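PDB 4PYR: putative branched-chain amino acid ABC transporter from Chromobacterium violaceum, which is of unknown function but has a periplasmic-binding-protein fold, binds glutathione between its lobes and may, like its LppC relatives, regulate an enzyme. Local coordinates for residues R23-E27 / L38-D42; V73-P77 / E92-N96; F159-M164 / Q185-L189; L179-V183 / Q204-G208; H230-Y236 / L275-T279. One frame throughout, in Å; residues are numbered along the deposited sequence.

Contact 1: R23-E27 / L38-D42; sequences RSGVE and LYSVD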
# COMPACT_ATOMS: atom_id res chain seq x y z
N ARG A 23 14.88 3.15 -0.94
CA ARG A 23 15.92 4.19 -0.91
C ARG A 23 16.00 4.94 -2.23
O ARG A 23 16.18 6.17 -2.25
CB ARG A 23 17.31 3.60 -0.59
CG ARG A 23 17.56 3.32 0.86
CD ARG A 23 19.02 3.07 1.13
NE ARG A 23 19.24 2.51 2.44
CZ ARG A 23 19.31 3.24 3.55
NH1 ARG A 23 19.21 4.57 3.50
NH2 ARG A 23 19.51 2.65 4.70
N SER A 24 15.88 4.22 -3.34
CA SER A 24 16.04 4.86 -4.65
C SER A 24 14.88 5.83 -4.89
O SER A 24 15.05 6.84 -5.57
CB SER A 24 16.16 3.81 -5.77
OG SER A 24 14.93 3.14 -6.05
N GLY A 25 13.71 5.55 -4.33
CA GLY A 25 12.59 6.46 -4.44
C GLY A 25 12.77 7.69 -3.56
O GLY A 25 12.46 8.80 -3.99
N VAL A 26 13.22 7.48 -2.33
CA VAL A 26 13.53 8.58 -1.43
C VAL A 26 14.52 9.52 -2.07
O VAL A 26 14.31 10.77 -2.06
CB VAL A 26 14.10 8.11 -0.06
CG1 VAL A 26 14.51 9.29 0.81
CG2 VAL A 26 13.11 7.22 0.67
N GLU A 27 15.60 8.95 -2.63
CA GLU A 27 16.65 9.74 -3.33
C GLU A 27 16.05 10.50 -4.51
O GLU A 27 16.30 11.70 -4.68
CB GLU A 27 17.76 8.83 -3.92
CG GLU A 27 18.70 8.16 -2.92
CD GLU A 27 19.71 9.09 -2.24
OE1 GLU A 27 20.04 10.19 -2.77
OE2 GLU A 27 20.18 8.70 -1.15
N LEU A 38 19.62 14.28 3.08
CA LEU A 38 19.51 12.91 3.54
C LEU A 38 20.74 12.49 4.37
O LEU A 38 21.88 12.82 4.03
CB LEU A 38 19.38 11.97 2.33
CG LEU A 38 18.23 12.24 1.36
CD1 LEU A 38 18.22 11.18 0.22
CD2 LEU A 38 16.90 12.24 2.03
N TYR A 39 20.48 11.74 5.42
CA TYR A 39 21.51 11.06 6.21
C TYR A 39 21.14 9.59 6.14
O TYR A 39 20.10 9.16 6.60
CB TYR A 39 21.45 11.60 7.65
CG TYR A 39 22.27 10.88 8.69
CD1 TYR A 39 21.90 9.61 9.16
CD2 TYR A 39 23.40 11.47 9.23
CE1 TYR A 39 22.65 8.96 10.14
CE2 TYR A 39 24.15 10.82 10.21
CZ TYR A 39 23.77 9.57 10.66
OH TYR A 39 24.51 8.92 11.63
N SER A 40 21.97 8.80 5.46
CA SER A 40 21.58 7.42 5.17
C SER A 40 22.42 6.50 5.99
O SER A 40 23.64 6.60 6.00
CB SER A 40 21.82 7.15 3.68
OG SER A 40 20.98 8.00 2.91
N VAL A 41 21.76 5.60 6.70
CA VAL A 41 22.47 4.56 7.41
C VAL A 41 21.68 3.25 7.32
O VAL A 41 20.44 3.23 7.25
CB VAL A 41 22.71 4.98 8.86
CG1 VAL A 41 21.40 5.03 9.59
CG2 VAL A 41 23.70 4.05 9.56
N ASP A 42 22.43 2.17 7.25
CA ASP A 42 21.82 0.84 7.35
C ASP A 42 21.59 0.44 8.79
O ASP A 42 22.50 0.55 9.58
CB ASP A 42 22.73 -0.22 6.74
CG ASP A 42 22.82 -0.11 5.24
OD1 ASP A 42 22.01 0.61 4.65
OD2 ASP A 42 23.70 -0.77 4.67
O HOH W 1 19.04 6.58 1.41

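Contact 2: V73-P77 / E92-N96; sequences VKLAP and EAAAN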
# COMPACT_ATOMS: atom_id res chain seq x y z
N VAL A 73 9.06 -2.40 16.82
CA VAL A 73 8.78 -2.69 18.23
C VAL A 73 9.96 -2.31 19.13
O VAL A 73 9.77 -1.71 20.19
CB VAL A 73 8.44 -4.17 18.44
CG1 VAL A 73 8.29 -4.47 19.93
CG2 VAL A 73 7.16 -4.53 17.70
N LYS A 74 11.16 -2.69 18.71
CA LYS A 74 12.39 -2.39 19.47
C LYS A 74 12.66 -0.90 19.58
O LYS A 74 13.27 -0.45 20.55
CB LYS A 74 13.61 -3.05 18.80
CG LYS A 74 13.62 -4.57 18.93
CD LYS A 74 14.86 -5.19 18.29
CE LYS A 74 15.04 -6.64 18.71
NZ LYS A 74 15.20 -6.79 20.16
N LEU A 75 12.29 -0.16 18.54
CA LEU A 75 12.60 1.27 18.41
C LEU A 75 11.61 2.20 19.11
O LEU A 75 12.00 3.23 19.63
CB LEU A 75 12.68 1.66 16.94
CG LEU A 75 13.06 3.12 16.59
CD1 LEU A 75 14.43 3.42 17.21
CD2 LEU A 75 13.06 3.44 15.10
N ALA A 76 10.32 1.85 19.07
CA ALA A 76 9.23 2.77 19.50
C ALA A 76 9.52 3.56 20.81
O ALA A 76 9.35 4.80 20.85
CB ALA A 76 7.92 2.00 19.60
N PRO A 77 10.02 2.90 21.85
CA PRO A 77 10.22 3.66 23.12
C PRO A 77 11.27 4.76 23.01
O PRO A 77 11.24 5.73 23.78
CB PRO A 77 10.68 2.60 24.16
CG PRO A 77 10.21 1.30 23.57
CD PRO A 77 10.22 1.45 22.07
N GLU A 92 2.22 -4.92 19.74
CA GLU A 92 3.23 -4.93 20.81
C GLU A 92 4.09 -3.67 20.84
O GLU A 92 4.71 -3.36 21.87
CB GLU A 92 4.16 -6.16 20.72
CG GLU A 92 5.30 -6.11 21.75
CD GLU A 92 6.20 -7.33 21.78
OE1 GLU A 92 6.28 -8.06 20.77
OE2 GLU A 92 6.84 -7.53 22.84
N ALA A 93 4.18 -2.95 19.73
CA ALA A 93 4.90 -1.69 19.72
C ALA A 93 4.35 -0.76 20.81
O ALA A 93 3.14 -0.72 21.04
CB ALA A 93 4.80 -1.02 18.39
N ALA A 94 5.26 -0.04 21.46
CA ALA A 94 4.90 0.95 22.47
C ALA A 94 4.22 2.14 21.81
O ALA A 94 4.63 2.62 20.77
CB ALA A 94 6.13 1.41 23.24
N ALA A 95 3.15 2.62 22.46
CA ALA A 95 2.53 3.85 22.01
C ALA A 95 3.56 4.99 22.08
O ALA A 95 4.31 5.12 23.06
CB ALA A 95 1.32 4.19 22.84
N ASN A 96 3.54 5.81 21.05
CA ASN A 96 4.49 6.92 20.89
C ASN A 96 3.96 7.87 19.82
O ASN A 96 3.82 7.49 18.66
CB ASN A 96 5.89 6.45 20.53
CG ASN A 96 6.92 7.56 20.63
OD1 ASN A 96 6.65 8.71 20.28
ND2 ASN A 96 8.12 7.22 21.07
O HOH W 2 7.62 -1.12 21.69

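Contact 3: F159-M164 / Q185-L189; sequences FDANDM and QAARL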
# COMPACT_ATOMS: atom_id res chain seq x y z
N PHE A 159 -13.40 -19.67 -4.06
CA PHE A 159 -13.05 -20.13 -5.42
C PHE A 159 -12.69 -21.61 -5.42
O PHE A 159 -11.92 -22.04 -4.58
CB PHE A 159 -11.89 -19.31 -5.96
CG PHE A 159 -11.57 -19.65 -7.41
CD1 PHE A 159 -12.41 -19.22 -8.40
CD2 PHE A 159 -10.45 -20.35 -7.74
CE1 PHE A 159 -12.16 -19.52 -9.73
CE2 PHE A 159 -10.19 -20.66 -9.06
CZ PHE A 159 -11.04 -20.23 -10.06
N ASP A 160 -13.22 -22.35 -6.42
CA ASP A 160 -13.00 -23.76 -6.58
C ASP A 160 -12.56 -23.96 -8.03
O ASP A 160 -13.37 -23.90 -8.93
CB ASP A 160 -14.29 -24.54 -6.29
CG ASP A 160 -14.06 -26.02 -6.17
OD1 ASP A 160 -13.17 -26.55 -6.87
OD2 ASP A 160 -14.79 -26.65 -5.38
N ALA A 161 -11.25 -24.08 -8.23
CA ALA A 161 -10.66 -24.35 -9.56
C ALA A 161 -11.16 -25.63 -10.27
O ALA A 161 -11.20 -25.67 -11.51
CB ALA A 161 -9.14 -24.38 -9.42
N ASN A 162 -11.52 -26.71 -9.55
CA ASN A 162 -11.91 -27.98 -10.12
C ASN A 162 -13.43 -28.14 -10.31
O ASN A 162 -13.90 -29.14 -10.85
CB ASN A 162 -11.38 -29.10 -9.23
CG ASN A 162 -9.88 -28.99 -9.02
OD1 ASN A 162 -9.12 -28.89 -9.99
ND2 ASN A 162 -9.44 -28.95 -7.77
N ASP A 163 -14.16 -27.10 -9.91
CA ASP A 163 -15.60 -27.11 -10.15
C ASP A 163 -16.16 -25.69 -10.10
O ASP A 163 -16.63 -25.17 -9.05
CB ASP A 163 -16.30 -28.04 -9.16
CG ASP A 163 -17.79 -28.04 -9.33
OD1 ASP A 163 -18.26 -28.05 -10.50
OD2 ASP A 163 -18.49 -28.05 -8.30
N MSE A 164 -16.07 -25.03 -11.25
CA MSE A 164 -16.33 -23.61 -11.32
C MSE A 164 -17.82 -23.41 -11.60
O MSE A 164 -18.32 -22.30 -11.44
CB MSE A 164 -15.30 -22.96 -12.29
CG MSE A 164 -14.12 -22.17 -11.60
SE MSE A 164 -13.28 -21.19 -13.03
CE MSE A 164 -14.91 -20.20 -13.46
N GLN A 185 -5.58 -17.45 -11.16
CA GLN A 185 -6.95 -17.89 -11.03
C GLN A 185 -7.94 -16.82 -11.45
O GLN A 185 -8.99 -17.13 -11.99
CB GLN A 185 -7.23 -18.41 -9.62
CG GLN A 185 -6.52 -19.75 -9.38
CD GLN A 185 -6.93 -20.47 -8.10
OE1 GLN A 185 -6.99 -19.86 -7.01
NE2 GLN A 185 -7.20 -21.78 -8.21
N ALA A 186 -7.62 -15.54 -11.19
CA ALA A 186 -8.50 -14.47 -11.60
C ALA A 186 -8.67 -14.41 -13.08
O ALA A 186 -9.78 -14.17 -13.57
CB ALA A 186 -7.96 -13.15 -11.10
N ALA A 187 -7.58 -14.65 -13.78
CA ALA A 187 -7.62 -14.66 -15.24
C ALA A 187 -8.46 -15.82 -15.75
O ALA A 187 -9.25 -15.65 -16.69
CB ALA A 187 -6.21 -14.71 -15.82
N ARG A 188 -8.30 -16.99 -15.14
CA ARG A 188 -9.16 -18.14 -15.51
C ARG A 188 -10.64 -17.85 -15.24
O ARG A 188 -11.51 -18.16 -16.09
CB ARG A 188 -8.72 -19.43 -14.81
CG ARG A 188 -9.67 -20.60 -15.03
CD ARG A 188 -9.48 -21.70 -14.00
NE ARG A 188 -10.23 -22.85 -14.45
CZ ARG A 188 -10.33 -24.03 -13.82
NH1 ARG A 188 -9.76 -24.18 -12.63
NH2 ARG A 188 -11.05 -24.99 -14.34
N LEU A 189 -10.94 -17.22 -14.09
CA LEU A 189 -12.33 -16.97 -13.79
C LEU A 189 -12.91 -15.90 -14.75
O LEU A 189 -14.04 -16.02 -15.27
CB LEU A 189 -12.42 -16.46 -12.35
CG LEU A 189 -13.82 -16.10 -11.87
CD1 LEU A 189 -14.79 -17.24 -12.17
CD2 LEU A 189 -13.77 -15.78 -10.38

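Contact 4: L179-V183 / Q204-G208; sequences LALDV and QLNVG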
# COMPACT_ATOMS: atom_id res chain seq x y z
N LEU A 179 -13.12 -9.65 -6.86
CA LEU A 179 -12.12 -10.66 -6.77
C LEU A 179 -11.14 -10.41 -5.65
O LEU A 179 -10.49 -9.36 -5.61
CB LEU A 179 -11.32 -10.77 -8.08
CG LEU A 179 -12.17 -11.05 -9.33
CD1 LEU A 179 -11.31 -11.24 -10.59
CD2 LEU A 179 -13.01 -12.31 -9.14
N ALA A 180 -10.99 -11.38 -4.76
CA ALA A 180 -9.85 -11.46 -3.87
C ALA A 180 -9.21 -12.79 -4.18
O ALA A 180 -9.49 -13.79 -3.53
CB ALA A 180 -10.31 -11.44 -2.43
N LEU A 181 -8.42 -12.81 -5.26
CA LEU A 181 -8.02 -14.04 -5.91
C LEU A 181 -6.68 -13.77 -6.57
O LEU A 181 -6.43 -12.66 -7.09
CB LEU A 181 -9.11 -14.36 -6.95
CG LEU A 181 -9.12 -15.71 -7.64
CD1 LEU A 181 -9.07 -16.83 -6.61
CD2 LEU A 181 -10.30 -15.80 -8.59
N ASP A 182 -5.81 -14.78 -6.56
CA ASP A 182 -4.51 -14.67 -7.19
C ASP A 182 -4.68 -14.44 -8.71
O ASP A 182 -5.68 -14.85 -9.31
CB ASP A 182 -3.71 -15.94 -6.95
CG ASP A 182 -4.46 -17.19 -7.42
OD1 ASP A 182 -5.41 -17.64 -6.71
OD2 ASP A 182 -4.18 -17.66 -8.53
N VAL A 183 -3.71 -13.78 -9.31
CA VAL A 183 -3.85 -13.28 -10.67
C VAL A 183 -4.06 -14.43 -11.68
O VAL A 183 -4.86 -14.27 -12.59
CB VAL A 183 -2.67 -12.34 -11.03
CG1 VAL A 183 -1.35 -13.08 -11.12
CG2 VAL A 183 -2.96 -11.54 -12.28
N GLN A 204 -3.74 -6.29 -6.36
CA GLN A 204 -3.39 -7.70 -6.48
C GLN A 204 -3.39 -8.15 -7.95
O GLN A 204 -2.53 -8.94 -8.36
CB GLN A 204 -4.39 -8.54 -5.64
CG GLN A 204 -4.20 -10.06 -5.68
CD GLN A 204 -5.34 -10.77 -4.97
OE1 GLN A 204 -6.52 -10.37 -5.09
NE2 GLN A 204 -5.01 -11.83 -4.24
N LEU A 205 -4.32 -7.62 -8.74
CA LEU A 205 -4.46 -8.04 -10.16
C LEU A 205 -3.55 -7.36 -11.14
O LEU A 205 -3.39 -7.82 -12.28
CB LEU A 205 -5.90 -7.84 -10.61
CG LEU A 205 -6.90 -8.59 -9.73
CD1 LEU A 205 -8.27 -8.37 -10.29
CD2 LEU A 205 -6.58 -10.07 -9.63
N ASN A 206 -2.95 -6.24 -10.72
CA ASN A 206 -2.09 -5.46 -11.59
C ASN A 206 -0.65 -5.83 -11.32
O ASN A 206 0.05 -5.30 -10.46
CB ASN A 206 -2.37 -3.95 -11.37
CG ASN A 206 -1.62 -3.07 -12.36
OD1 ASN A 206 -1.18 -3.54 -13.43
ND2 ASN A 206 -1.49 -1.77 -12.05
N VAL A 207 -0.19 -6.82 -12.06
CA VAL A 207 1.11 -7.39 -11.82
C VAL A 207 2.14 -6.91 -12.80
O VAL A 207 3.36 -6.95 -12.51
CB VAL A 207 1.04 -8.94 -11.80
CG1 VAL A 207 0.79 -9.48 -13.20
CG2 VAL A 207 2.33 -9.50 -11.23
N GLY A 208 1.68 -6.40 -13.95
CA GLY A 208 2.52 -5.93 -15.00
C GLY A 208 2.52 -6.88 -16.18
O GLY A 208 1.93 -7.95 -16.10
O HOH W 3 -8.05 -8.13 -5.57

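Contact 5: H230-Y236 / L275-T279; sequences HPAVQRY and LDGVT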
# COMPACT_ATOMS: atom_id res chain seq x y z
N HIS A 230 -1.31 13.27 -13.04
CA HIS A 230 -1.34 13.75 -11.68
C HIS A 230 -0.11 14.63 -11.47
O HIS A 230 0.98 14.24 -11.84
CB HIS A 230 -1.32 12.50 -10.78
CG HIS A 230 -1.42 12.75 -9.31
ND1 HIS A 230 -0.42 13.34 -8.59
CD2 HIS A 230 -2.35 12.35 -8.41
CE1 HIS A 230 -0.75 13.37 -7.31
NE2 HIS A 230 -1.90 12.75 -7.17
N PRO A 231 -0.27 15.81 -10.85
CA PRO A 231 0.84 16.77 -10.73
C PRO A 231 2.07 16.20 -10.01
O PRO A 231 3.20 16.49 -10.36
CB PRO A 231 0.20 17.94 -9.96
CG PRO A 231 -1.01 17.36 -9.29
CD PRO A 231 -1.51 16.31 -10.23
N ALA A 232 1.86 15.39 -8.97
CA ALA A 232 3.01 14.79 -8.29
C ALA A 232 3.61 13.64 -9.07
O ALA A 232 4.82 13.49 -9.13
CB ALA A 232 2.60 14.34 -6.89
N VAL A 233 2.76 12.82 -9.68
CA VAL A 233 3.26 11.70 -10.43
C VAL A 233 4.23 12.22 -11.51
O VAL A 233 5.32 11.71 -11.64
CB VAL A 233 2.13 10.89 -11.06
CG1 VAL A 233 2.72 9.86 -12.03
CG2 VAL A 233 1.31 10.20 -10.01
N GLN A 234 3.85 13.29 -12.19
CA GLN A 234 4.65 13.82 -13.32
C GLN A 234 6.00 14.36 -12.96
O GLN A 234 6.93 14.31 -13.75
CB GLN A 234 3.91 15.00 -13.97
CG GLN A 234 2.65 14.65 -14.63
CD GLN A 234 2.09 15.82 -15.38
OE1 GLN A 234 2.27 16.98 -15.02
NE2 GLN A 234 1.44 15.51 -16.44
N ARG A 235 6.15 14.94 -11.77
CA ARG A 235 7.41 15.60 -11.51
C ARG A 235 8.56 14.68 -11.09
O ARG A 235 9.70 15.11 -11.07
CB ARG A 235 7.24 16.78 -10.51
CG ARG A 235 6.90 16.41 -9.11
CD ARG A 235 7.13 17.65 -8.23
NE ARG A 235 6.82 17.33 -6.86
CZ ARG A 235 5.64 17.55 -6.31
NH1 ARG A 235 4.67 18.10 -7.04
NH2 ARG A 235 5.42 17.21 -5.02
N TYR A 236 8.27 13.43 -10.75
CA TYR A 236 9.36 12.53 -10.35
C TYR A 236 9.74 11.56 -11.47
O TYR A 236 8.87 11.09 -12.19
CB TYR A 236 8.97 11.74 -9.11
CG TYR A 236 8.60 12.62 -7.95
CD1 TYR A 236 9.57 13.33 -7.26
CD2 TYR A 236 7.30 12.78 -7.59
CE1 TYR A 236 9.23 14.22 -6.26
CE2 TYR A 236 6.94 13.64 -6.55
CZ TYR A 236 7.93 14.37 -5.90
OH TYR A 236 7.59 15.26 -4.90
N LEU A 275 -1.35 14.49 2.07
CA LEU A 275 -0.50 14.51 0.87
C LEU A 275 -1.23 13.96 -0.34
O LEU A 275 -1.89 12.95 -0.23
CB LEU A 275 0.74 13.64 1.10
CG LEU A 275 1.89 13.76 0.08
CD1 LEU A 275 2.57 15.09 0.25
CD2 LEU A 275 2.91 12.62 0.13
N ASP A 276 -1.08 14.63 -1.49
CA ASP A 276 -1.44 14.06 -2.80
C ASP A 276 -0.33 13.09 -3.23
O ASP A 276 0.54 13.41 -4.07
CB ASP A 276 -1.74 15.15 -3.85
CG ASP A 276 -0.55 16.06 -4.18
OD1 ASP A 276 0.29 16.31 -3.31
OD2 ASP A 276 -0.46 16.53 -5.34
N GLY A 277 -0.32 11.93 -2.59
CA GLY A 277 0.76 11.01 -2.70
C GLY A 277 0.77 10.36 -4.08
O GLY A 277 -0.29 10.16 -4.69
N VAL A 278 1.96 10.05 -4.55
CA VAL A 278 2.04 9.19 -5.74
C VAL A 278 1.50 7.79 -5.44
O VAL A 278 1.12 7.07 -6.36
CB VAL A 278 3.43 9.11 -6.38
CG1 VAL A 278 3.91 10.47 -6.80
CG2 VAL A 278 4.46 8.40 -5.48
N THR A 279 1.41 7.42 -4.14
CA THR A 279 0.90 6.11 -3.75
C THR A 279 -0.57 6.18 -3.41
O THR A 279 -1.20 5.14 -3.15
CB THR A 279 1.64 5.53 -2.51
OG1 THR A 279 1.32 6.33 -1.35
CG2 THR A 279 3.10 5.42 -2.74
O HOH W 4 -2.70 11.40 -4.74
O HOH W 5 1.59 18.09 -5.58

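Contact 1: R23-E27 / L38-D42
The beta-alpha-beta unit made by strand 2-8, helix 16-33 and strand 36-42 brings Arg23 of the helix against Val41 and Asp42 of the strand. The helix segment 23-27 runs nearly antiparallel to 38-42, at 167°, with the two axes 11.2 Å apart, a gap that the long Arg23 side chain bridges. It does so with its chain extended from CG to NE. Its NH2 donates to Val41 O at 2.8 Å; the oxygen lies at the edge of the guanidinium, close to its plane, while the donor stands well above the carbonyl plane of Val41. The same NH2 makes a salt bridge to Asp42 OD1 at 3.2 Å, the carboxylate turned 48° from the guanidinium. NH1 works through a water that accepts from it and is also hydrogen-bonded to Ser40 OG; NH1 also donates to Val6 O of strand 2-8. A guanidinium suits this place because its several N-H groups can serve carbonyls and a carboxylate together. One turn along the helix the contact becomes apolar: Val26 CG1 meets Leu38 CD2 at 4.0 Å, and both side chains also rest on Val6. In the conformer modelled here, Glu27 lays its carboxylate beside Leu38 CD1. Helix packing over a parallel sheet, here at the edge strand 36-42, is typical of the Rossmann-like lobes of periplasmic binding proteins.

Contact 2: V73-P77 / E92-N96
Ala76 and Asn96 meet through the one direct hydrogen bond between 73-77 and 92-96: Asn96 ND2 donates to Ala76 O at 2.7 Å. The amide nitrogen approaches almost in line with the C=O bond, at a C=O...N angle of 161°, and the oxygen is tilted 23° from the amide plane. Beside this bond the small side chains close up. Ala76 CB sits 3.5 Å from Ala94 O and also touches Ala94 CB, which meets Pro77 CG at 4.1 Å. Alanine suits both places, since the backbones come within 5.6 Å between the CA atoms of Ala76 and Ala94. At the other end the approach is closer still, 4.3 Å between the CA atoms of Val73 and Ala93, and the branches of Val73 divide the work: CG2 packs on the backbone and methyl of Ala93, while CG1 lies against the aliphatic part of Glu92, 3.9 Å from its CG. The Glu92 chain is extended and crosses the valine at about a right angle. Between these two ends a water donates to Val73 O and accepts from Ala94 N at 2.6 Å, joining backbone groups that do not pair directly.

Further out, Asn96 is positioned from both ends of its amide. CG is anti to the backbone N (chi1 -169°), OD1 accepts from Lys98 N, and ND2 donates also to Val79 O, so one side chain holds three backbone groups. The contact fastens the connection between strands 83-85 and 99-101 to helix 69-75 and the 3-10 turn 76-77, in the alpha/beta lobe of a periplasmic-binding-protein fold.

Contact 3: F159-M164 / Q185-L189
Phe159 turns its ring toward Gln185 and Leu189 with CG anti to the backbone N (chi1 -174°), and Arg188 reaches back to the loop with CG likewise anti (chi1 173°) and the rest of its chain extended. The stretched arginine brings its guanidinium to the carbonyl of Ala161, which lies at the edge of the group, near its plane. NH1 donates to Ala161 O at a modelled distance of 2.4 Å, too short for its exact length to be trusted. Met164, present as selenomethionine, covers one face of the same guanidinium: SE lies 3.8 Å from Arg188 NE, the two chains sliding past each other in opposite directions. Meanwhile the Gln185 side chain packs beside the Phe159 ring, and CE1 of that ring lies 4.0 Å from Leu189 CB. A flat apolar ring suits a place where Leu167, Leu181 and Val128 also touch it. Ala161, whose carbonyl is the acceptor and whose methyl lies near Arg188 NH1, belongs to a turn shaped by Asp160: OD1 of Asp160 accepts from Asn162 N at 3.2 Å and so forms an Asx turn. The contact joins successive beta-alpha units of the chain. The loop leaving strand 155-158 packs on helix 183-192, and Phe159 and Leu189 both touch Val128 of strand 125-129, which lies between strands 155-158 and 176-180 in the sheet, as in Rossmann-like lobes.

Contact 4: L179-V183 / Q204-G208
Leu181 O sits over one face of the Gln204 amide, 3.0 Å from CD and almost directly above it, and is hydrogen-bonded to neither OE1 nor NE2. The backbone N of the same leucine uses the amide oxygen: Gln204 OE1 accepts from Leu181 N at 3.1 Å, with the donor 36° out of the plane of the amide carbonyl rather than on a lone pair. OE1 also receives a water, at 2.8 Å, that donates to Leu179 O as well, so OE1 is held by two donors. NE2 turns to another partner, Ser135 OG at the start of helix 133-150. The side chain reaches so far because CG is anti to the backbone N (chi1 179°) and the chain continues extended.

The apolar pair is Leu205 and Leu179, which cross at about a right angle, CD1 to CD1 at 4.2 Å; CD2 of Leu205 lies beside the Leu181 carbonyl. Branched leucines suit this interior, where Ala186 also packs on both. Val183 lays CG2 against Leu205 O at 3.7 Å and more loosely against Val207 CG1. Just before it, Asp182 occupies the N-cap of helix 183-192 and accepts with OD2 from Gln185 N.

Chemically, a glutamine here can accept from the N-H just after strand 176-180 and bond to a serine with one group, linking the segments that follow strands 176-180 and 199-201 to helix 133-150 without adding charge.

Contact 5: H230-Y236 / L275-T279
At the N-terminus of the short helix 231-235, the capping residue His230 also faces Asp276 and Gly277 of strand 274-277. Its ND1 accepts from Ala232 N at 3.1 Å, the N-H lying near the ring plane, and more weakly from Val233 N. This fixes the ring with CE1 presented to Asp276, 3.5 Å from the backbone O of Asp276, which meets the ring at its edge. The far nitrogen, NE2, is hydrogen-bonded at 2.9 Å to a water that donates to Gly277 O, so both ring nitrogens have partners.

Asp276, the centre of an inverse gamma turn, swings its carboxylate toward the helix with CG between the backbone N and the carbonyl carbon (chi1 63°). Its OD2 accepts a hydrogen bond from a second water at 2.6 Å, while OD1 forms a salt bridge with Arg259 of helix 245-265. The small Ala232 lets its CB come 3.6 Å from Asp276 O. Next to this polar patch Val278 CG1 fills an apolar corner, touching Val233 CG2 and Ala232 CB at 4.1 Å each and Tyr236 CD2 slightly farther away. Tyr236 OH is hydrogen-bonded to Asp33 of helix 16-33.

Histidine suits the cap because ND1 can serve as the acceptor for the helix N-H groups while NE2 turns to the strand. Water and apolar packing, rather than direct hydrogen bonds, join the two segments.

In the fold
Contacts 1 and 2 belong to the lobe built on the five-stranded parallel sheet, their centres 23 Å apart; contacts 3 and 4 lie in the other lobe, with centres 13 Å apart. Those two share one core: Ala186 CB of contact 3 meets Leu205 CD2 of contact 4 at 3.7 Å, and Leu189 CD2 packs on Leu179 CD2 at 3.8 Å. Contact 5 reaches the same mixed sheet as contact 4, yet its nearest atoms come within about 6 Å of contact 1, and Tyr236 touches helix 16-33. Glutathione is bound at some remove: about 11 Å from the Val73 side chain and 13 Å from those of Gln204 and Val278.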